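Local atomic coordinates of ribulose-bisphosphate carboxylase (Alicyclobacillus acidocaldarius subsp. acidocaldarius, PDB entry 4NAS), a protein that belongs to the RuBisCO large-chain family, pairing an alpha+beta N-terminal domain with a TIM-barrel domain and assembling here as a two-chain unit. Residues A34-I39 with H56-V60. Sequence-based numbering, arbitrary orientation.
Sequences AVGLTI and HCGRV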
ATOM      1  N   ALA B  34      -6.611 -19.814  10.612  1.00 22.35           N
ATOM      2  CA  ALA B  34      -6.247 -20.850   9.643  1.00 23.57           C
ATOM      3  C   ALA B  34      -7.427 -21.311   8.779  1.00 30.55           C
ATOM      4  O   ALA B  34      -7.269 -21.590   7.593  1.00 28.93           O
ATOM      5  CB  ALA B  34      -5.609 -22.036  10.348  1.00 23.82           C
ATOM      6  N   VAL B  35      -8.605 -21.386   9.389  1.00 28.84           N
ATOM      7  CA  VAL B  35      -9.819 -21.795   8.686  1.00 37.11           C
ATOM      8  C   VAL B  35     -10.497 -20.619   7.971  1.00 34.16           C
ATOM      9  O   VAL B  35     -10.843 -20.714   6.794  1.00 29.54           O
ATOM     10  CB  VAL B  35     -10.797 -22.496   9.659  1.00 37.28           C
ATOM     11  CG1 VAL B  35     -12.190 -22.713   9.028  1.00 31.58           C
ATOM     12  CG2 VAL B  35     -10.191 -23.814  10.140  1.00 30.95           C
ATOM     13  N   GLY B  36     -10.660 -19.505   8.678  1.00 41.00           N
ATOM     14  CA  GLY B  36     -11.373 -18.354   8.147  1.00 35.45           C
ATOM     15  C   GLY B  36     -10.721 -17.657   6.961  1.00 26.32           C
ATOM     16  O   GLY B  36     -11.409 -17.070   6.131  1.00 33.02           O
ATOM     17  N   LEU B  37      -9.396 -17.679   6.898  1.00 22.96           N
ATOM     18  CA  LEU B  37      -8.670 -17.023   5.807  1.00 26.86           C
ATOM     19  C   LEU B  37      -8.305 -17.982   4.675  1.00 29.18           C
ATOM     20  O   LEU B  37      -7.526 -17.636   3.793  1.00 35.72           O
ATOM     21  CB  LEU B  37      -7.397 -16.349   6.329  1.00 28.89           C
ATOM     22  CG  LEU B  37      -7.646 -15.271   7.376  1.00 30.46           C
ATOM     23  CD1 LEU B  37      -6.327 -14.641   7.800  1.00 30.83           C
ATOM     24  CD2 LEU B  37      -8.625 -14.222   6.848  1.00 34.88           C
ATOM     25  N   THR B  38      -8.870 -19.183   4.693  1.00 31.45           N
ATOM     26  CA  THR B  38      -8.640 -20.116   3.607  1.00 33.07           C
ATOM     27  C   THR B  38      -9.955 -20.616   3.000  1.00 33.29           C
ATOM     28  O   THR B  38     -10.346 -20.163   1.921  1.00 27.83           O
ATOM     29  CB  THR B  38      -7.747 -21.286   4.046  1.00 35.13           C
ATOM     30  OG1 THR B  38      -8.338 -21.956   5.166  1.00 31.99           O
ATOM     31  CG2 THR B  38      -6.366 -20.762   4.441  1.00 40.84           C
ATOM     32  N   ILE B  39     -10.621 -21.544   3.690  1.00 31.31           N
ATOM     33  CA  ILE B  39     -11.912 -22.057   3.247  1.00 28.06           C
ATOM     34  C   ILE B  39     -13.085 -21.251   3.785  1.00 33.24           C
ATOM     35  O   ILE B  39     -14.240 -21.480   3.395  1.00 28.30           O
ATOM     36  CB  ILE B  39     -12.110 -23.541   3.640  1.00 30.71           C
ATOM     37  CG1 ILE B  39     -11.989 -23.725   5.159  1.00 30.22           C
ATOM     38  CG2 ILE B  39     -11.106 -24.407   2.916  1.00 33.91           C
ATOM     39  CD1 ILE B  39     -12.715 -24.996   5.691  1.00 30.46           C
ATOM     40  N   HIS B  56      -7.840 -27.399   0.708  1.00 42.50           N
ATOM     41  CA  HIS B  56      -7.818 -25.946   0.574  1.00 37.82           C
ATOM     42  C   HIS B  56      -7.777 -25.265   1.939  1.00 40.25           C
ATOM     43  O   HIS B  56      -7.693 -24.030   2.033  1.00 28.40           O
ATOM     44  CB  HIS B  56      -9.041 -25.450  -0.210  1.00 37.06           C
ATOM     45  CG  HIS B  56      -8.980 -25.737  -1.677  1.00 29.72           C
ATOM     46  ND1 HIS B  56      -8.357 -24.894  -2.574  1.00 29.10           N
ATOM     47  CD2 HIS B  56      -9.456 -26.777  -2.404  1.00 33.11           C
ATOM     48  CE1 HIS B  56      -8.459 -25.399  -3.791  1.00 35.86           C
ATOM     49  NE2 HIS B  56      -9.122 -26.543  -3.716  1.00 31.86           N
ATOM     50  N   CYS B  57      -7.843 -26.061   3.005  1.00 28.08           N
ATOM     51  CA  CYS B  57      -7.911 -25.465   4.335  1.00 35.89           C
ATOM     52  C   CYS B  57      -6.523 -25.155   4.889  1.00 32.66           C
ATOM     53  O   CYS B  57      -5.569 -25.889   4.640  1.00 33.99           O
ATOM     54  CB  CYS B  57      -8.698 -26.352   5.310  1.00 42.56           C
ATOM     55  SG  CYS B  57      -8.951 -25.587   6.936  1.00 39.99           S
ATOM     56  N   GLY B  58      -6.424 -24.073   5.655  1.00 26.20           N
ATOM     57  CA  GLY B  58      -5.174 -23.703   6.297  1.00 29.18           C
ATOM     58  C   GLY B  58      -4.902 -24.513   7.550  1.00 34.10           C
ATOM     59  O   GLY B  58      -5.739 -25.325   7.963  1.00 30.43           O
ATOM     60  N   ARG B  59      -3.724 -24.324   8.144  1.00 24.13           N
ATOM     61  CA  ARG B  59      -3.367 -25.037   9.375  1.00 31.68           C
ATOM     62  C   ARG B  59      -2.485 -24.186  10.279  1.00 29.31           C
ATOM     63  O   ARG B  59      -1.754 -23.316   9.805  1.00 24.25           O
ATOM     64  CB  ARG B  59      -2.672 -26.373   9.073  1.00 40.13           C
ATOM     65  CG  ARG B  59      -2.394 -26.616   7.604  1.00 43.85           C
ATOM     66  CD  ARG B  59      -1.343 -27.681   7.371  1.00 53.38           C
ATOM     67  NE  ARG B  59      -0.992 -27.733   5.954  1.00 59.01           N
ATOM     68  CZ  ARG B  59       0.169 -27.330   5.447  1.00 62.70           C
ATOM     69  NH1 ARG B  59       0.381 -27.411   4.141  1.00 69.10           N
ATOM     70  NH2 ARG B  59       1.124 -26.861   6.240  1.00 60.92           N
ATOM     71  N   VAL B  60      -2.577 -24.428  11.582  1.00 24.74           N
ATOM     72  CA  VAL B  60      -1.735 -23.759  12.556  1.00 28.92           C
ATOM     73  C   VAL B  60      -0.441 -24.558  12.685  1.00 29.53           C
ATOM     74  O   VAL B  60      -0.464 -25.736  13.043  1.00 33.62           O
ATOM     75  CB  VAL B  60      -2.421 -23.647  13.927  1.00 33.25           C
ATOM     76  CG1 VAL B  60      -1.466 -23.056  14.927  1.00 28.19           C
ATOM     77  CG2 VAL B  60      -3.685 -22.795  13.830  1.00 30.72           C
TER
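Thr38 and Gly58 join the C-terminal end of helix 26-36, where Leu37 leaves helical phi/psi, to the start of strand 59-68, outermost in its sheet within this chain, in the alpha+beta N-terminal domain of this RuBisCO-family protein. Thr38 is the side chain to trace. Thr38 CB lies 3.4 Å from His56 O. From there OG1 takes the position between the backbone N and the carbonyl carbon (chi1 57°), which brings Thr38 OG1 2.9 Å from Gly58 N, whose N-H points at it with an angle of 148°. The same hydroxyl donates its proton to Ala34 O at 2.7 Å, in the carbonyl plane, so Thr38 OG1 both accepts and donates, which should restrict rotation of the hydroxyl. Gly58 N also makes a weak bond to Ala34 O, bent to 121°. The methyl Thr38 CG2 packs on the Gly58 backbone, 3.5 Å from Gly58 N. Ala34 CB meets Val60 CG2 at 4.0 Å, while Ile39 CG2 rests against Cys57 CB. The imidazole of His56 is bonded outside the two segments, ND1 to Asn86 OD1 and NE2 to Tyr186 OH of the second subunit. Cys57 SG, anti to its own N, ends 3.9 Å from Val35 CG2.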